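Local coordinates for UL37 (Suid herpesvirus 1, PDB 4K70), which is an inner tegument protein of the virion that probably helps control viral trafficking, represented here by its N-terminal half, at residues A49-C54 against L68-L72; T256-E262 against R287-D291; T290-L295 against D312-V318. All blocks are in the same frame, centred on the assembly; numbering follows the deposited sequence.

Contact 1: residues A49-C54 against L68-L72; sequences ALRLAC and LAENL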
loop_
_atom_site.group_PDB
_atom_site.type_symbol
_atom_site.label_atom_id
_atom_site.label_comp_id
_atom_site.label_asym_id
_atom_site.label_seq_id
_atom_site.Cartn_x
_atom_site.Cartn_y
_atom_site.Cartn_z
ATOM N N ALA A 49 28.894 13.309 16.700
ATOM C CA ALA A 49 28.613 14.059 15.484
ATOM C C ALA A 49 28.173 15.485 15.822
ATOM O O ALA A 49 28.670 16.446 15.247
ATOM C CB ALA A 49 27.566 13.354 14.623
ATOM N N LEU A 50 27.252 15.624 16.766
ATOM C CA LEU A 50 26.763 16.947 17.128
ATOM C C LEU A 50 27.888 17.809 17.708
ATOM O O LEU A 50 28.021 18.985 17.371
ATOM C CB LEU A 50 25.619 16.848 18.137
ATOM C CG LEU A 50 25.116 18.233 18.524
ATOM C CD1 LEU A 50 24.321 18.846 17.355
ATOM C CD2 LEU A 50 24.304 18.180 19.807
ATOM N N ARG A 51 28.685 17.212 18.589
ATOM C CA ARG A 51 29.810 17.903 19.213
ATOM C C ARG A 51 30.829 18.373 18.184
ATOM O O ARG A 51 31.335 19.483 18.272
ATOM C CB ARG A 51 30.480 16.997 20.246
ATOM C CG ARG A 51 29.811 17.028 21.589
ATOM C CD ARG A 51 30.225 18.270 22.346
ATOM N NE ARG A 51 29.406 18.497 23.531
ATOM C CZ ARG A 51 29.495 19.587 24.281
ATOM N NH1 ARG A 51 30.372 20.529 23.957
ATOM N NH2 ARG A 51 28.717 19.740 25.349
ATOM N N LEU A 52 31.117 17.528 17.205
ATOM C CA LEU A 52 32.060 17.865 16.144
ATOM C C LEU A 52 31.538 18.962 15.215
ATOM O O LEU A 52 32.303 19.787 14.697
ATOM C CB LEU A 52 32.393 16.611 15.326
ATOM C CG LEU A 52 33.298 15.588 16.008
ATOM C CD1 LEU A 52 33.229 14.273 15.263
ATOM C CD2 LEU A 52 34.720 16.106 16.038
ATOM N N ALA A 53 30.232 18.966 14.982
ATOM C CA ALA A 53 29.651 20.014 14.160
ATOM C C ALA A 53 29.659 21.331 14.932
ATOM O O ALA A 53 30.033 22.372 14.396
ATOM C CB ALA A 53 28.246 19.640 13.721
ATOM N N CYS A 54 29.252 21.281 16.196
ATOM C CA CYS A 54 29.256 22.465 17.040
ATOM C C CYS A 54 30.659 23.033 17.175
ATOM O O CYS A 54 30.848 24.245 17.140
ATOM C CB CYS A 54 28.672 22.156 18.418
ATOM S SG CYS A 54 26.871 22.038 18.382
ATOM N N LEU A 68 24.888 22.720 9.436
ATOM C CA LEU A 68 25.085 21.336 9.843
ATOM C C LEU A 68 24.645 21.138 11.292
ATOM O O LEU A 68 23.762 20.327 11.571
ATOM C CB LEU A 68 26.546 20.918 9.666
ATOM C CG LEU A 68 26.946 19.523 10.162
ATOM C CD1 LEU A 68 26.274 18.430 9.327
ATOM C CD2 LEU A 68 28.457 19.365 10.138
ATOM N N ALA A 69 25.253 21.886 12.211
ATOM C CA ALA A 69 24.992 21.703 13.636
ATOM C C ALA A 69 23.530 21.910 13.990
ATOM O O ALA A 69 22.940 21.114 14.726
ATOM C CB ALA A 69 25.857 22.637 14.451
ATOM N N GLU A 70 22.953 22.996 13.480
ATOM C CA GLU A 70 21.567 23.334 13.780
ATOM C C GLU A 70 20.533 22.376 13.150
ATOM O O GLU A 70 19.449 22.168 13.716
ATOM C CB GLU A 70 21.276 24.786 13.380
ATOM C CG GLU A 70 21.828 25.813 14.377
ATOM C CD GLU A 70 21.400 27.253 14.069
ATOM O OE1 GLU A 70 21.261 27.606 12.881
ATOM O OE2 GLU A 70 21.208 28.030 15.033
ATOM N N ASN A 71 20.865 21.797 11.995
ATOM C CA ASN A 71 19.934 20.894 11.300
ATOM C C ASN A 71 20.360 19.421 11.215
ATOM O O ASN A 71 19.774 18.628 10.459
ATOM C CB ASN A 71 19.642 21.433 9.906
ATOM C CG ASN A 71 19.109 22.847 9.938
ATOM O OD1 ASN A 71 17.903 23.071 10.065
ATOM N ND2 ASN A 71 20.012 23.817 9.836
ATOM N N LEU A 72 21.355 19.056 12.017
ATOM C CA LEU A 72 21.884 17.702 12.045
ATOM C C LEU A 72 20.814 16.669 12.376
ATOM O O LEU A 72 20.814 15.570 11.826
ATOM C CB LEU A 72 23.036 17.605 13.056
ATOM C CG LEU A 72 23.874 16.340 12.934
ATOM C CD1 LEU A 72 24.648 16.374 11.627
ATOM C CD2 LEU A 72 24.805 16.213 14.125
#

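Contact 2: residues T256-E262 against R287-D291; sequences TPRTAVE and RLRTD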
loop_
_atom_site.group_PDB
_atom_site.type_symbol
_atom_site.label_atom_id
_atom_site.label_comp_id
_atom_site.label_asym_id
_atom_site.label_seq_id
_atom_site.Cartn_x
_atom_site.Cartn_y
_atom_site.Cartn_z
ATOM N N THR A 256 -21.751 -34.872 -12.564
ATOM C CA THR A 256 -20.628 -34.835 -11.638
ATOM C C THR A 256 -19.911 -33.507 -11.803
ATOM O O THR A 256 -19.795 -33.010 -12.920
ATOM C CB THR A 256 -19.617 -35.954 -11.931
ATOM O OG1 THR A 256 -20.286 -37.219 -11.926
ATOM C CG2 THR A 256 -18.511 -35.964 -10.882
ATOM N N PRO A 257 -19.445 -32.924 -10.688
ATOM C CA PRO A 257 -18.565 -31.753 -10.726
ATOM C C PRO A 257 -17.428 -31.989 -11.717
ATOM O O PRO A 257 -16.740 -33.001 -11.601
ATOM C CB PRO A 257 -18.027 -31.693 -9.294
ATOM C CG PRO A 257 -19.163 -32.215 -8.471
ATOM C CD PRO A 257 -19.800 -33.302 -9.307
ATOM N N ARG A 258 -17.255 -31.081 -12.678
ATOM C CA ARG A 258 -16.300 -31.264 -13.778
ATOM C C ARG A 258 -14.981 -30.524 -13.536
ATOM O O ARG A 258 -13.900 -31.094 -13.692
ATOM C CB ARG A 258 -16.920 -30.787 -15.100
ATOM C CG ARG A 258 -18.325 -31.320 -15.389
ATOM C CD ARG A 258 -19.104 -30.409 -16.369
ATOM N NE ARG A 258 -19.304 -29.060 -15.830
ATOM C CZ ARG A 258 -20.122 -28.148 -16.356
ATOM N NH1 ARG A 258 -20.239 -26.946 -15.790
ATOM N NH2 ARG A 258 -20.834 -28.431 -17.444
ATOM N N THR A 259 -15.069 -29.249 -13.161
ATOM C CA THR A 259 -13.871 -28.442 -12.916
ATOM C C THR A 259 -13.470 -28.435 -11.442
ATOM O O THR A 259 -14.249 -28.852 -10.578
ATOM C CB THR A 259 -14.065 -26.989 -13.412
ATOM O OG1 THR A 259 -15.009 -26.308 -12.573
ATOM C CG2 THR A 259 -14.576 -26.988 -14.849
ATOM N N ALA A 260 -12.252 -27.970 -11.158
ATOM C CA ALA A 260 -11.761 -27.865 -9.784
ATOM C C ALA A 260 -12.679 -26.983 -8.950
ATOM O O ALA A 260 -12.893 -27.236 -7.762
ATOM C CB ALA A 260 -10.344 -27.314 -9.757
ATOM N N VAL A 261 -13.214 -25.942 -9.578
ATOM C CA VAL A 261 -14.160 -25.065 -8.913
ATOM C C VAL A 261 -15.399 -25.849 -8.499
ATOM O O VAL A 261 -15.822 -25.804 -7.342
ATOM C CB VAL A 261 -14.597 -23.880 -9.828
ATOM C CG1 VAL A 261 -15.736 -23.109 -9.182
ATOM C CG2 VAL A 261 -13.423 -22.954 -10.108
ATOM N N GLU A 262 -15.986 -26.560 -9.458
ATOM C CA GLU A 262 -17.214 -27.300 -9.199
ATOM C C GLU A 262 -17.014 -28.372 -8.133
ATOM O O GLU A 262 -17.869 -28.561 -7.277
ATOM C CB GLU A 262 -17.755 -27.908 -10.484
ATOM C CG GLU A 262 -17.971 -26.889 -11.577
ATOM C CD GLU A 262 -18.784 -27.452 -12.711
ATOM O OE1 GLU A 262 -18.474 -28.574 -13.164
ATOM O OE2 GLU A 262 -19.743 -26.780 -13.134
ATOM N N ARG A 287 -23.632 -31.021 -8.622
ATOM C CA ARG A 287 -22.991 -29.753 -8.908
ATOM C C ARG A 287 -24.058 -28.724 -9.232
ATOM O O ARG A 287 -25.184 -29.073 -9.617
ATOM C CB ARG A 287 -22.024 -29.885 -10.076
ATOM C CG ARG A 287 -22.721 -29.943 -11.414
ATOM C CD ARG A 287 -21.728 -29.922 -12.563
ATOM N NE ARG A 287 -22.435 -30.165 -13.814
ATOM C CZ ARG A 287 -22.849 -29.219 -14.648
ATOM N NH1 ARG A 287 -22.596 -27.942 -14.402
ATOM N NH2 ARG A 287 -23.507 -29.558 -15.747
ATOM N N LEU A 288 -23.710 -27.453 -9.049
ATOM C CA LEU A 288 -24.604 -26.367 -9.404
ATOM C C LEU A 288 -24.802 -26.343 -10.917
ATOM O O LEU A 288 -23.845 -26.530 -11.674
ATOM C CB LEU A 288 -24.022 -25.038 -8.935
ATOM C CG LEU A 288 -23.919 -24.835 -7.422
ATOM C CD1 LEU A 288 -23.214 -23.526 -7.118
ATOM C CD2 LEU A 288 -25.303 -24.861 -6.781
ATOM N N ARG A 289 -26.044 -26.136 -11.343
ATOM C CA ARG A 289 -26.365 -25.908 -12.745
ATOM C C ARG A 289 -25.531 -24.742 -13.296
ATOM O O ARG A 289 -25.253 -23.768 -12.576
ATOM C CB ARG A 289 -27.860 -25.591 -12.894
ATOM C CG ARG A 289 -28.795 -26.699 -12.407
ATOM C CD ARG A 289 -30.222 -26.205 -12.284
ATOM N NE ARG A 289 -30.658 -25.521 -13.500
ATOM C CZ ARG A 289 -31.804 -24.865 -13.619
ATOM N NH1 ARG A 289 -32.645 -24.814 -12.596
ATOM N NH2 ARG A 289 -32.115 -24.266 -14.760
ATOM N N THR A 290 -25.113 -24.854 -14.558
ATOM C CA THR A 290 -24.434 -23.756 -15.235
ATOM C C THR A 290 -25.176 -23.377 -16.515
ATOM O O THR A 290 -24.603 -22.749 -17.404
ATOM C CB THR A 290 -22.939 -24.050 -15.533
ATOM O OG1 THR A 290 -22.815 -25.254 -16.299
ATOM C CG2 THR A 290 -22.111 -24.183 -14.228
ATOM N N ASP A 291 -26.456 -23.742 -16.591
ATOM C CA ASP A 291 -27.303 -23.354 -17.716
ATOM C C ASP A 291 -27.964 -22.010 -17.432
ATOM O O ASP A 291 -27.995 -21.562 -16.284
ATOM C CB ASP A 291 -28.368 -24.421 -18.016
ATOM C CG ASP A 291 -29.391 -24.559 -16.906
ATOM O OD1 ASP A 291 -29.115 -25.270 -15.922
ATOM O OD2 ASP A 291 -30.474 -23.958 -17.016
HETATM O O HOH W 1 -21.228 -25.510 -11.376
#

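Contact 3: residues T290-L295 against D312-V318; sequences TDQGVL and DLDHTQV. With NA (sodium ion), chain J.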
loop_
_atom_site.group_PDB
_atom_site.type_symbol
_atom_site.label_atom_id
_atom_site.label_comp_id
_atom_site.label_asym_id
_atom_site.label_seq_id
_atom_site.Cartn_x
_atom_site.Cartn_y
_atom_site.Cartn_z
ATOM N N THR A 290 -25.113 -24.854 -14.558
ATOM C CA THR A 290 -24.434 -23.756 -15.235
ATOM C C THR A 290 -25.176 -23.377 -16.515
ATOM O O THR A 290 -24.603 -22.749 -17.404
ATOM C CB THR A 290 -22.939 -24.050 -15.533
ATOM O OG1 THR A 290 -22.815 -25.254 -16.299
ATOM C CG2 THR A 290 -22.111 -24.183 -14.228
ATOM N N ASP A 291 -26.456 -23.742 -16.591
ATOM C CA ASP A 291 -27.303 -23.354 -17.716
ATOM C C ASP A 291 -27.964 -22.010 -17.432
ATOM O O ASP A 291 -27.995 -21.562 -16.284
ATOM C CB ASP A 291 -28.368 -24.421 -18.016
ATOM C CG ASP A 291 -29.391 -24.559 -16.906
ATOM O OD1 ASP A 291 -29.115 -25.270 -15.922
ATOM O OD2 ASP A 291 -30.474 -23.958 -17.016
ATOM N N GLN A 292 -28.491 -21.374 -18.475
ATOM C CA GLN A 292 -29.017 -20.011 -18.368
ATOM C C GLN A 292 -30.128 -19.897 -17.327
ATOM O O GLN A 292 -30.347 -18.827 -16.770
ATOM C CB GLN A 292 -29.521 -19.513 -19.736
ATOM C CG GLN A 292 -29.941 -18.039 -19.776
ATOM C CD GLN A 292 -28.759 -17.061 -19.921
ATOM O OE1 GLN A 292 -27.708 -17.406 -20.477
ATOM N NE2 GLN A 292 -28.938 -15.832 -19.427
ATOM N N GLY A 293 -30.818 -21.004 -17.065
ATOM C CA GLY A 293 -31.905 -21.026 -16.100
ATOM C C GLY A 293 -31.480 -20.863 -14.650
ATOM O O GLY A 293 -32.295 -20.527 -13.792
ATOM N N VAL A 294 -30.203 -21.101 -14.368
ATOM C CA VAL A 294 -29.698 -20.956 -13.010
ATOM C C VAL A 294 -29.639 -19.483 -12.605
ATOM O O VAL A 294 -29.608 -19.166 -11.422
ATOM C CB VAL A 294 -28.303 -21.608 -12.831
ATOM C CG1 VAL A 294 -27.221 -20.774 -13.493
ATOM C CG2 VAL A 294 -27.986 -21.795 -11.350
ATOM N N LEU A 295 -29.629 -18.582 -13.584
ATOM C CA LEU A 295 -29.494 -17.151 -13.287
ATOM C C LEU A 295 -30.634 -16.608 -12.419
ATOM O O LEU A 295 -30.408 -15.796 -11.515
ATOM C CB LEU A 295 -29.347 -16.332 -14.571
ATOM C CG LEU A 295 -27.905 -15.942 -14.934
ATOM C CD1 LEU A 295 -26.902 -16.663 -14.051
ATOM C CD2 LEU A 295 -27.613 -16.216 -16.385
ATOM N N ASP A 312 -19.118 -20.543 -17.961
ATOM C CA ASP A 312 -19.629 -21.503 -18.928
ATOM C C ASP A 312 -20.287 -20.771 -20.099
ATOM O O ASP A 312 -21.503 -20.810 -20.262
ATOM C CB ASP A 312 -20.637 -22.433 -18.266
ATOM C CG ASP A 312 -20.865 -23.710 -19.069
ATOM O OD1 ASP A 312 -20.316 -23.821 -20.185
ATOM O OD2 ASP A 312 -21.601 -24.593 -18.594
ATOM N N LEU A 313 -19.466 -20.127 -20.918
ATOM C CA LEU A 313 -19.938 -19.123 -21.859
ATOM C C LEU A 313 -20.742 -19.710 -23.016
ATOM O O LEU A 313 -21.503 -18.996 -23.692
ATOM C CB LEU A 313 -18.755 -18.315 -22.386
ATOM C CG LEU A 313 -18.036 -17.481 -21.315
ATOM C CD1 LEU A 313 -16.799 -16.827 -21.891
ATOM C CD2 LEU A 313 -18.973 -16.437 -20.757
ATOM N N ASP A 314 -20.579 -21.006 -23.251
ATOM C CA ASP A 314 -21.332 -21.648 -24.321
ATOM C C ASP A 314 -22.794 -21.788 -23.953
ATOM O O ASP A 314 -23.650 -21.861 -24.821
ATOM C CB ASP A 314 -20.737 -23.021 -24.655
ATOM C CG ASP A 314 -19.419 -22.910 -25.380
ATOM O OD1 ASP A 314 -19.280 -21.972 -26.194
ATOM O OD2 ASP A 314 -18.521 -23.747 -25.135
ATOM N N HIS A 315 -23.077 -21.835 -22.658
ATOM C CA HIS A 315 -24.420 -22.165 -22.191
ATOM C C HIS A 315 -25.112 -20.965 -21.569
ATOM O O HIS A 315 -26.325 -20.796 -21.706
ATOM C CB HIS A 315 -24.367 -23.294 -21.151
ATOM C CG HIS A 315 -24.002 -24.623 -21.727
ATOM N ND1 HIS A 315 -22.698 -25.008 -21.941
ATOM C CD2 HIS A 315 -24.776 -25.654 -22.148
ATOM C CE1 HIS A 315 -22.678 -26.221 -22.467
ATOM N NE2 HIS A 315 -23.927 -26.636 -22.604
ATOM N N THR A 316 -24.324 -20.121 -20.910
ATOM C CA THR A 316 -24.855 -19.089 -20.031
ATOM C C THR A 316 -24.135 -17.765 -20.208
ATOM O O THR A 316 -22.907 -17.716 -20.291
ATOM C CB THR A 316 -24.722 -19.554 -18.568
ATOM O OG1 THR A 316 -25.645 -20.627 -18.344
ATOM C CG2 THR A 316 -24.992 -18.422 -17.581
ATOM N N GLN A 317 -24.913 -16.695 -20.265
ATOM C CA GLN A 317 -24.372 -15.345 -20.308
ATOM C C GLN A 317 -24.806 -14.573 -19.056
ATOM O O GLN A 317 -25.961 -14.168 -18.935
ATOM C CB GLN A 317 -24.841 -14.619 -21.573
ATOM C CG GLN A 317 -24.231 -13.239 -21.734
ATOM C CD GLN A 317 -22.716 -13.276 -21.677
ATOM O OE1 GLN A 317 -22.061 -13.817 -22.580
ATOM N NE2 GLN A 317 -22.146 -12.740 -20.591
ATOM N N VAL A 318 -23.894 -14.402 -18.103
ATOM C CA VAL A 318 -24.215 -13.607 -16.928
ATOM C C VAL A 318 -24.229 -12.139 -17.313
ATOM O O VAL A 318 -23.557 -11.716 -18.252
ATOM C CB VAL A 318 -23.218 -13.817 -15.757
ATOM C CG1 VAL A 318 -23.256 -15.246 -15.283
ATOM C CG2 VAL A 318 -21.813 -13.413 -16.175
HETATM NA NA NA J . -27.681 -19.007 -22.907
HETATM O O HOH W 2 -28.139 -22.560 -21.135
#

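Contact 1: residues A49-C54 against L68-L72
A53 and A69 meet at the close point of an apolar helix-helix contact, where helix 39-60 and helix 63-78, successive along the chain, form an antiparallel pair in the N-terminal half of UL37. The short axes run at 152° and come within 8.7 Å of each other. Small residues make this possible: the CB atoms of A53 and A69 lie 3.9 Å apart, and two methyl groups let the backbones approach. A53 also receives the side chain of L68, whose CD2 rests 3.6 Å from A53 CB. Beside them the sulfur of C54 completes the apolar surface, with SG 4.1 Å from A69 CB.

One turn further along, L72 takes over. Its CG is anti to the backbone N (chi1 -166°), which carries CD2 across to the backbone of the partner helix, 3.6 Å from L50 N, and against the CB of A49 at 4.0 Å. L50 crosses L72 at a slant and sends CD1 back over the opposite helix, 3.7 Å from A69 O. Leucine suits both places because its branched end can reach the partner backbone, L72 CD2 over L50 and L50 CD1 over A69. Around the pair, helix 101-109 covers L50, C54 and A69, while F30 of helix 20-32 packs on L68 and L72.

All seven touching residues are buried and apolar or nearly so, and the segments share neither a hydrogen bond nor a salt bridge. Cohesion across this interface therefore rests on van der Waals contact and the exclusion of water.

Contact 2: residues T256-E262 against R287-D291
R258, E262 and R287 form a salt-bridge network at the N-terminus of helix 260-271, where the residues leading into the helix meet the loop 287-291. The two guanidinium groups lie stacked, their centres 3.4 Å apart and their planes inclined by 25°, so R287 covers one face of R258. Like charges this close would repel, and the carboxylate of E262 probably offsets much of the cost. R258 grips that carboxylate side-on: NE bonds to E262 OE1 and NH1 to E262 OE2 at 2.7 Å, the chain being bent at chi3 (-62°) to bring the group round. R287 NH1 adds a weak, bent bond to E262 OE2 at 3.3 Å.

T290, from the loop, joins the charged groups. Its OG1 accepts from R258 NH1 at 3.1 Å and from R287 NH1 at 3.3 Å, with OG1 close to the plane of the R287 guanidinium, while D312 takes the hydroxyl's own hydrogen. R287 NE is held by N254 O, which helps fix the rotation of the R287 guanidinium. A water donates to both E262 OE2 and L288 O, tying the glutamate to the loop backbone. Nearer the backbone, P257 and R287 run past each other in opposite directions, with P257 CG 4.0 Å from R287 CB.

E262 OE1 also takes R258 N on its anti lone pair at 2.8 Å, and T259 N only weakly. In return E262 N donates to T259 OG1 at 3.3 Å. The reciprocal bonds of T259 and E262 are a capping box, the classic N-terminal cap of an alpha-helix.

Contact 3: residues T290-L295 against D312-V318
Q292 and H315 bind a sodium ion between two loops, the site and the Asx turn beside it both belonging to this contact of 290-295 with 312-318. The sodium ion is bound by Q292 OE1 at 2.9 Å and by H315 O at 2.5 Å. With its CG anti to the backbone N (chi1 -173°) and a bend at chi2, Q292 swings its amide alongside the opposite backbone. OE1 then also accepts from Q317 N at 2.9 Å in a nearly straight bond (168°), the donor tilted 20° from the carbonyl plane, and NE2 gives a weak bond to Q317 O. An amide suits this place because it can pair with both the N-H and the C=O of one residue while its oxygen faces the metal. A water bridges Q292 N and H315 O.

At the other end of the contact, D312 OD2 uses its anti lone pair to accept from T290 OG1, 2.7 Å away. D312 OD1 takes H315 ND1 from above the carboxylate plane, so one short acid links loop 290-295 to the imidazole of its own segment. D312 and D314 are known calcium ligands of this protein, although no calcium is bound to them in this chain. D291 OD2, which is also paired with R289, accepts from G293 N to close the Asx turn.

L295 supplies the apolar part of the contact, with T316 and V318, and helix 366-385 packs on Q317 and V318. L295 and T316 meet tip to tip, with L295 CD2 3.6 Å from T316 CG2; L295 crosses V318 at about a right angle, with L295 CD1 4.1 Å from V318 CG1.

In the fold
Contact 1 lies far from the other two: its centre is about 71 Å from that of contact 2 and about 73 Å from that of contact 3, on the opposite side of the chain's centre. It joins two successive N-terminal helices, 39-60 and 63-78, whereas contacts 2 and 3 are neighbours, a helix start against a loop and a loop against a loop, with centres about 12 Å apart. These two share T290 and D291, and the T290 hydroxyl bridges them, accepting from both arginines of contact 2 and donating to D312 of contact 3. The sodium ion held in contact 3 is about 10 Å from the T290 side chain, so the charged network and the metal site are near neighbours without coinciding.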